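Local coordinates for endo-beta-1,2-glucanase (Talaromyces funiculosus, PDB 6IMV), which hydrolyses beta-1,2-glucan internally as an endo-acting glycoside hydrolase and binds sophorose, a beta-1,2-linked glucose disaccharide, at residues 311-316 against 449-454; 407-412 against 499-504. All coordinates share one frame; numbering follows the deposited sequence.

The two contacts lie on opposite sides of the centre of the chain, their centres about 37 Å apart and their nearest atoms about 23 Å apart, and they do not touch. Along the chain their segments alternate: 311-316, 407-412, 449-454, 499-504. Contact 1 belongs to the helical part of the enzyme, where the loop before helix 318-337 meets helix 448-457. Contact 2 lies farther out, near the antiparallel sheet. Helix 461-475 follows helix 448-457 in the chain, packs on the 311-316 loop, and precedes the tail of contact 2. Contact 1 thus joins a loop to a helix within the helical body, while contact 2 fastens the C-terminal tail to the turn before strand 411-412.

Contact 1: 311-316 against 449-454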
ATOM      1  N   GLU A 311       0.052   6.215  -6.188  1.00 13.15           N
ATOM      2  CA  GLU A 311       0.728   5.689  -7.383  1.00 13.15           C
ATOM      3  C   GLU A 311       0.373   6.477  -8.655  1.00 13.51           C
ATOM      4  O   GLU A 311       1.112   6.420  -9.603  1.00 14.72           O
ATOM      5  CB  GLU A 311       0.393   4.208  -7.558  1.00 12.71           C
ATOM      6  CG  GLU A 311       0.761   3.371  -6.341  1.00 12.75           C
ATOM      7  CD  GLU A 311       1.062   1.914  -6.637  1.00 12.51           C
ATOM      8  OE1 GLU A 311       1.617   1.614  -7.742  1.00 12.98           O
ATOM      9  OE2 GLU A 311       0.729   1.082  -5.786  1.00 11.80           O
ATOM     10  N   MET A 312      -0.755   7.186  -8.688  1.00 13.91           N
ATOM     11  CA  MET A 312      -1.134   7.984  -9.859  1.00 14.01           C
ATOM     12  C   MET A 312      -1.652   9.331  -9.385  1.00 14.30           C
ATOM     13  O   MET A 312      -2.143   9.439  -8.264  1.00 14.98           O
ATOM     14  CB  MET A 312      -2.198   7.272 -10.699  1.00 14.13           C
ATOM     15  CG  MET A 312      -1.711   5.944 -11.251  1.00 13.84           C
ATOM     16  SD  MET A 312      -2.898   5.171 -12.343  1.00 14.20           S
ATOM     17  CE  MET A 312      -2.629   6.085 -13.866  1.00 14.29           C
ATOM     18  N   PRO A 313      -1.520  10.400 -10.201  1.00 14.65           N
ATOM     19  CA  PRO A 313      -1.816  11.764  -9.750  1.00 14.33           C
ATOM     20  C   PRO A 313      -3.314  12.115  -9.692  1.00 14.29           C
ATOM     21  O   PRO A 313      -3.746  13.108 -10.276  1.00 15.02           O
ATOM     22  CB  PRO A 313      -1.067  12.616 -10.790  1.00 14.48           C
ATOM     23  CG  PRO A 313      -1.127  11.794 -12.049  1.00 14.45           C
ATOM     24  CD  PRO A 313      -0.992  10.361 -11.576  1.00 14.56           C
ATOM     25  N   TYR A 314      -4.073  11.329  -8.927  1.00 13.50           N
ATOM     26  CA  TYR A 314      -5.471  11.580  -8.647  1.00 13.43           C
ATOM     27  C   TYR A 314      -5.678  12.980  -8.046  1.00 13.66           C
ATOM     28  O   TYR A 314      -6.673  13.626  -8.340  1.00 13.67           O
ATOM     29  CB  TYR A 314      -6.012  10.511  -7.688  1.00 12.96           C
ATOM     30  CG  TYR A 314      -6.331   9.201  -8.360  1.00 12.67           C
ATOM     31  CD1 TYR A 314      -7.587   8.980  -8.900  1.00 12.39           C
ATOM     32  CD2 TYR A 314      -5.384   8.191  -8.471  1.00 12.53           C
ATOM     33  CE1 TYR A 314      -7.898   7.788  -9.528  1.00 12.43           C
ATOM     34  CE2 TYR A 314      -5.682   6.993  -9.104  1.00 12.30           C
ATOM     35  CZ  TYR A 314      -6.944   6.793  -9.638  1.00 12.31           C
ATOM     36  OH  TYR A 314      -7.272   5.626 -10.274  1.00 12.52           O
ATOM     37  N   TYR A 315      -4.746  13.438  -7.200  1.00 13.95           N
ATOM     38  CA  TYR A 315      -4.943  14.686  -6.449  1.00 14.50           C
ATOM     39  C   TYR A 315      -4.572  15.921  -7.283  1.00 15.39           C
ATOM     40  O   TYR A 315      -4.704  17.034  -6.773  1.00 16.29           O
ATOM     41  CB  TYR A 315      -4.195  14.639  -5.115  1.00 14.38           C
ATOM     42  CG  TYR A 315      -4.750  13.650  -4.121  1.00 14.20           C
ATOM     43  CD1 TYR A 315      -5.975  13.024  -4.327  1.00 13.59           C
ATOM     44  CD2 TYR A 315      -4.049  13.332  -2.965  1.00 13.55           C
ATOM     45  CE1 TYR A 315      -6.471  12.098  -3.424  1.00 13.42           C
ATOM     46  CE2 TYR A 315      -4.545  12.426  -2.043  1.00 13.12           C
ATOM     47  CZ  TYR A 315      -5.765  11.809  -2.270  1.00 13.43           C
ATOM     48  OH  TYR A 315      -6.271  10.909  -1.375  1.00 12.60           O
ATOM     49  N   ASP A 316      -4.165  15.731  -8.551  1.00 16.09           N
ATOM     50  CA  ASP A 316      -4.091  16.822  -9.536  1.00 16.44           C
ATOM     51  C   ASP A 316      -5.499  17.292  -9.915  1.00 16.38           C
ATOM     52  O   ASP A 316      -5.648  18.374 -10.443  1.00 16.72           O
ATOM     53  CB  ASP A 316      -3.335  16.416 -10.808  1.00 16.81           C
ATOM     54  CG  ASP A 316      -1.832  16.277 -10.643  1.00 16.43           C
ATOM     55  OD1 ASP A 316      -1.374  16.401  -9.518  1.00 16.98           O
ATOM     56  OD2 ASP A 316      -1.137  16.044 -11.651  1.00 15.52           O
ATOM     57  N   GLY A 449       4.008  11.999  -8.417  1.00 15.71           N
ATOM     58  CA  GLY A 449       4.837  13.003  -9.103  1.00 16.39           C
ATOM     59  C   GLY A 449       5.714  12.380 -10.187  1.00 16.61           C
ATOM     60  O   GLY A 449       5.737  12.841 -11.323  1.00 16.94           O
ATOM     61  N   LEU A 450       6.456  11.330  -9.829  1.00 16.26           N
ATOM     62  CA  LEU A 450       7.269  10.588 -10.788  1.00 16.75           C
ATOM     63  C   LEU A 450       6.396  10.001 -11.908  1.00 16.77           C
ATOM     64  O   LEU A 450       6.760  10.071 -13.087  1.00 17.55           O
ATOM     65  CB  LEU A 450       8.030   9.488 -10.048  1.00 16.83           C
ATOM     66  CG  LEU A 450       9.246   9.963  -9.260  1.00 16.56           C
ATOM     67  CD1 LEU A 450       9.675   8.922  -8.241  1.00 16.21           C
ATOM     68  CD2 LEU A 450      10.392  10.311 -10.196  1.00 17.44           C
ATOM     69  N   VAL A 451       5.247   9.436 -11.540  1.00 16.10           N
ATOM     70  CA  VAL A 451       4.374   8.778 -12.495  1.00 15.87           C
ATOM     71  C   VAL A 451       3.813   9.837 -13.452  1.00 16.96           C
ATOM     72  O   VAL A 451       3.779   9.627 -14.658  1.00 15.97           O
ATOM     73  CB  VAL A 451       3.274   7.978 -11.772  1.00 15.41           C
ATOM     74  CG1 VAL A 451       2.141   7.567 -12.703  1.00 15.11           C
ATOM     75  CG2 VAL A 451       3.874   6.769 -11.073  1.00 15.29           C
ATOM     76  N   SER A 452       3.396  10.980 -12.898  1.00 16.96           N
ATOM     77  CA  SER A 452       2.863  12.098 -13.670  1.00 17.87           C
ATOM     78  C   SER A 452       3.883  12.573 -14.725  1.00 17.43           C
ATOM     79  O   SER A 452       3.528  12.878 -15.874  1.00 17.06           O
ATOM     80  CB  SER A 452       2.452  13.206 -12.706  1.00 18.52           C
ATOM     81  OG  SER A 452       2.133  14.381 -13.401  1.00 22.28           O
ATOM     82  N   GLN A 453       5.159  12.638 -14.341  1.00 17.68           N
ATOM     83  CA  GLN A 453       6.215  13.089 -15.258  1.00 18.19           C
ATOM     84  C   GLN A 453       6.274  12.172 -16.489  1.00 17.43           C
ATOM     85  O   GLN A 453       6.287  12.634 -17.632  1.00 15.99           O
ATOM     86  CB  GLN A 453       7.548  13.111 -14.520  1.00 19.12           C
ATOM     87  CG  GLN A 453       8.702  13.645 -15.351  1.00 20.33           C
ATOM     88  CD  GLN A 453      10.015  13.369 -14.664  1.00 22.31           C
ATOM     89  OE1 GLN A 453      10.056  13.046 -13.475  1.00 22.67           O
ATOM     90  NE2 GLN A 453      11.099  13.494 -15.413  1.00 24.60           N
ATOM     91  N   LYS A 454       6.277  10.861 -16.241  1.00 16.72           N
ATOM     92  CA  LYS A 454       6.422   9.851 -17.286  1.00 17.07           C
ATOM     93  C   LYS A 454       5.129   9.787 -18.115  1.00 16.75           C
ATOM     94  O   LYS A 454       5.176   9.653 -19.335  1.00 16.25           O
ATOM     95  CB  LYS A 454       6.807   8.517 -16.640  1.00 17.08           C
ATOM     96  CG  LYS A 454       7.218   7.401 -17.593  1.00 17.13           C
ATOM     97  CD  LYS A 454       7.821   6.215 -16.858  1.00 17.15           C
ATOM     98  CE  LYS A 454       7.933   4.970 -17.714  1.00 17.32           C
ATOM     99  NZ  LYS A 454       8.817   5.180 -18.885  1.00 17.08           N
TER
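An inverse gamma turn centred on P313, in the loop that leads into helix 318-337, packs against one side of helix 448-457. V451 and S452 are the helix residues that meet it. V451 points its branched end at the loop backbone: V451 CG2 comes to 3.1 Å from E311 O, a close approach, and V451 CG1 lies 3.5 Å from the same oxygen. This leaves E311 O buried under methyl groups with no hydrogen-bonding partner in the model. V451 CG1, anti to the backbone N (chi1 165°), also lies 4.4 Å from M312 CG and 4.3 Å from P313 CD. One residue on, P313 CG lies 3.9 Å from S452 CB. At the outer end the carboxylate of D316 comes near S452 without bonding to it, and D316 OD2 has its hydrogen bond with the hydroxyl of Y461 instead. The joint is therefore small and held by van der Waals packing. Around it, M312 and P313 rest on F464 of helix 461-475, M312 also reaches W256 of helix 252-261, and E311 and M312 lie against W171 of helix 163-182.

Contact 2: 407-412 against 499-504; sequences GKKMQN and VDFTTC
The side chains of K409 and F501 cross at about a right angle where the C-terminal tail packs on a type II beta turn, G407 to M410, that leads into strand 411-412 of the antiparallel sheet. The lysine lays its aliphatic chain over one face of the phenylalanine: K409 CB makes a CH-pi contact 4.2 Å from the F501 ring centroid, offset toward the rim, and K409 CE comes to 3.6 Å from F501 CE1. Bends at chi3 (92°) and chi4 then bring the ammonium back to the tail, where K409 NZ bonds V499 O at 2.8 Å, nearly along the C=O axis. W66 adds a cation-pi contact and a backbone oxygen to the same ammonium. A methionine in its place would probably leave V499 O without its charged donor and lose the cation-pi contact with W66. K409 N also donates an almost straight bond (172°) to D500 OD1, met on the anti side, somewhat out of the carboxylate plane. The side chain of K408 runs roughly perpendicular to that of D500; K408 NZ and D500 OD2 share a water, while R16 forms a salt bridge with D500 OD2. At the edge of the F501 ring, near its plane, lies Q411 O, and one water bonds Q411 O, F501 N and C504 O. Farther along, C504, disulfide-bonded to C15, sets its SG 3.7 Å from N412 N.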
ATOM      1  N   GLY A 407       0.773   3.090  22.576  1.00 14.38           N
ATOM      2  CA  GLY A 407       0.214   1.856  23.177  1.00 14.46           C
ATOM      3  C   GLY A 407       1.322   0.883  23.544  1.00 14.44           C
ATOM      4  O   GLY A 407       2.386   0.879  22.926  1.00 13.59           O
ATOM      5  N   LYS A 408       1.105   0.081  24.591  1.00 14.69           N
ATOM      6  CA  LYS A 408       2.116  -0.882  25.014  1.00 15.29           C
ATOM      7  C   LYS A 408       2.466  -1.798  23.839  1.00 14.98           C
ATOM      8  O   LYS A 408       1.578  -2.252  23.120  1.00 14.98           O
ATOM      9  CB  LYS A 408       1.637  -1.693  26.221  1.00 16.38           C
ATOM     10  CG  LYS A 408       1.506  -0.883  27.498  1.00 17.13           C
ATOM     11  CD  LYS A 408       2.833  -0.385  27.992  1.00 17.87           C
ATOM     12  CE  LYS A 408       2.696   0.642  29.085  1.00 20.05           C
ATOM     13  NZ  LYS A 408       4.000   1.312  29.318  1.00 21.49           N
ATOM     14  N   LYS A 409       3.777  -2.011  23.656  1.00 14.67           N
ATOM     15  CA  LYS A 409       4.379  -2.896  22.651  1.00 15.00           C
ATOM     16  C   LYS A 409       4.194  -2.373  21.219  1.00 13.53           C
ATOM     17  O   LYS A 409       4.416  -3.115  20.294  1.00 13.16           O
ATOM     18  CB  LYS A 409       3.794  -4.314  22.714  1.00 16.27           C
ATOM     19  CG  LYS A 409       3.654  -4.926  24.098  1.00 17.76           C
ATOM     20  CD  LYS A 409       3.047  -6.322  24.062  1.00 18.63           C
ATOM     21  CE  LYS A 409       4.091  -7.411  23.985  1.00 19.17           C
ATOM     22  NZ  LYS A 409       4.757  -7.649  25.293  1.00 19.11           N
ATOM     23  N   MET A 410       3.841  -1.098  21.033  1.00 12.98           N
ATOM     24  CA  MET A 410       3.460  -0.629  19.705  1.00 12.90           C
ATOM     25  C   MET A 410       4.634   0.054  18.984  1.00 12.16           C
ATOM     26  O   MET A 410       4.493   0.449  17.822  1.00 11.81           O
ATOM     27  CB  MET A 410       2.232   0.280  19.778  1.00 13.03           C
ATOM     28  CG  MET A 410       0.944  -0.516  19.967  1.00 13.39           C
ATOM     29  SD  MET A 410       0.737  -1.778  18.656  1.00 14.20           S
ATOM     30  CE  MET A 410       0.351  -0.739  17.247  1.00 13.72           C
ATOM     31  N   GLN A 411       5.795   0.135  19.642  1.00 12.23           N
ATOM     32  CA  GLN A 411       7.069   0.363  18.961  1.00 12.29           C
ATOM     33  C   GLN A 411       8.015  -0.803  19.252  1.00 12.45           C
ATOM     34  O   GLN A 411       7.944  -1.459  20.313  1.00 12.13           O
ATOM     35  CB  GLN A 411       7.741   1.672  19.380  1.00 12.47           C
ATOM     36  CG  GLN A 411       6.984   2.922  18.973  1.00 12.40           C
ATOM     37  CD  GLN A 411       7.723   4.174  19.381  1.00 12.77           C
ATOM     38  OE1 GLN A 411       7.802   4.526  20.567  1.00 12.64           O
ATOM     39  NE2 GLN A 411       8.287   4.857  18.391  1.00 12.84           N
ATOM     40  N   ASN A 412       8.917  -1.038  18.292  1.00 12.25           N
ATOM     41  CA  ASN A 412       9.924  -2.079  18.365  1.00 12.26           C
ATOM     42  C   ASN A 412      11.187  -1.577  17.654  1.00 12.32           C
ATOM     43  O   ASN A 412      11.162  -0.506  17.056  1.00 12.69           O
ATOM     44  CB  ASN A 412       9.396  -3.387  17.767  1.00 11.71           C
ATOM     45  CG  ASN A 412       8.942  -3.229  16.335  1.00 11.26           C
ATOM     46  OD1 ASN A 412       9.765  -3.165  15.424  1.00 11.52           O
ATOM     47  ND2 ASN A 412       7.638  -3.179  16.124  1.00 11.50           N
ATOM     48  N   VAL A 499       3.382  -5.292  28.662  1.00 17.69           N
ATOM     49  CA  VAL A 499       4.713  -4.755  28.939  1.00 18.18           C
ATOM     50  C   VAL A 499       5.427  -4.510  27.603  1.00 17.67           C
ATOM     51  O   VAL A 499       5.438  -5.380  26.741  1.00 17.30           O
ATOM     52  CB  VAL A 499       5.519  -5.715  29.840  1.00 19.31           C
ATOM     53  CG1 VAL A 499       6.902  -5.155  30.169  1.00 20.30           C
ATOM     54  CG2 VAL A 499       4.760  -6.065  31.118  1.00 19.33           C
ATOM     55  N   ASP A 500       6.041  -3.332  27.452  1.00 17.00           N
ATOM     56  CA  ASP A 500       6.808  -3.009  26.255  1.00 16.94           C
ATOM     57  C   ASP A 500       7.857  -4.103  26.016  1.00 17.15           C
ATOM     58  O   ASP A 500       8.342  -4.747  26.966  1.00 17.49           O
ATOM     59  CB  ASP A 500       7.481  -1.640  26.370  1.00 16.44           C
ATOM     60  CG  ASP A 500       6.572  -0.460  26.074  1.00 15.63           C
ATOM     61  OD1 ASP A 500       5.442  -0.675  25.600  1.00 15.70           O
ATOM     62  OD2 ASP A 500       7.011   0.664  26.322  1.00 15.58           O
ATOM     63  N   PHE A 501       8.209  -4.289  24.742  1.00 16.86           N
ATOM     64  CA  PHE A 501       9.302  -5.171  24.351  1.00 16.89           C
ATOM     65  C   PHE A 501      10.581  -4.766  25.093  1.00 16.98           C
ATOM     66  O   PHE A 501      10.855  -3.584  25.258  1.00 17.61           O
ATOM     67  CB  PHE A 501       9.509  -5.112  22.838  1.00 16.51           C
ATOM     68  CG  PHE A 501       8.334  -5.587  22.023  1.00 16.34           C
ATOM     69  CD1 PHE A 501       7.784  -6.845  22.231  1.00 15.87           C
ATOM     70  CD2 PHE A 501       7.813  -4.798  21.008  1.00 16.11           C
ATOM     71  CE1 PHE A 501       6.717  -7.291  21.465  1.00 15.95           C
ATOM     72  CE2 PHE A 501       6.752  -5.251  20.237  1.00 16.35           C
ATOM     73  CZ  PHE A 501       6.205  -6.496  20.466  1.00 15.84           C
ATOM     74  N   THR A 502      11.382  -5.752  25.516  1.00 17.27           N
ATOM     75  CA  THR A 502      12.534  -5.475  26.375  1.00 16.84           C
ATOM     76  C   THR A 502      13.650  -4.784  25.585  1.00 16.92           C
ATOM     77  O   THR A 502      14.505  -4.168  26.193  1.00 16.67           O
ATOM     78  CB  THR A 502      13.036  -6.732  27.091  1.00 17.21           C
ATOM     79  OG1 THR A 502      13.378  -7.715  26.113  1.00 17.11           O
ATOM     80  CG2 THR A 502      12.014  -7.290  28.057  1.00 17.34           C
ATOM     81  N   THR A 503      13.641  -4.872  24.244  1.00 16.58           N
ATOM     82  CA  THR A 503      14.640  -4.169  23.408  1.00 16.08           C
ATOM     83  C   THR A 503      14.167  -2.760  23.006  1.00 16.32           C
ATOM     84  O   THR A 503      14.926  -2.033  22.383  1.00 16.74           O
ATOM     85  CB  THR A 503      15.005  -4.997  22.171  1.00 16.33           C
ATOM     86  OG1 THR A 503      13.811  -5.256  21.427  1.00 15.74           O
ATOM     87  CG2 THR A 503      15.692  -6.293  22.546  1.00 16.38           C
ATOM     88  N   CYS A 504      12.940  -2.362  23.374  1.00 16.67           N
ATOM     89  CA  CYS A 504      12.359  -1.070  22.951  1.00 15.89           C
ATOM     90  C   CYS A 504      11.384  -0.551  24.018  1.00 16.11           C
ATOM     91  O   CYS A 504      10.165  -0.745  23.896  1.00 15.59           O
ATOM     92  CB  CYS A 504      11.633  -1.228  21.615  1.00 15.81           C
ATOM     93  SG  CYS A 504      11.190   0.338  20.806  1.00 15.31           S
TER
HETATM   94  O   HOH W   1       5.429   2.477  27.413  1.00 18.39           O
HETATM   95  O   HOH W   2       3.411  -8.300  27.977  1.00 10.46           O
HETATM   96  O   HOH W   3       7.819  -1.940  23.058  1.00 11.30           O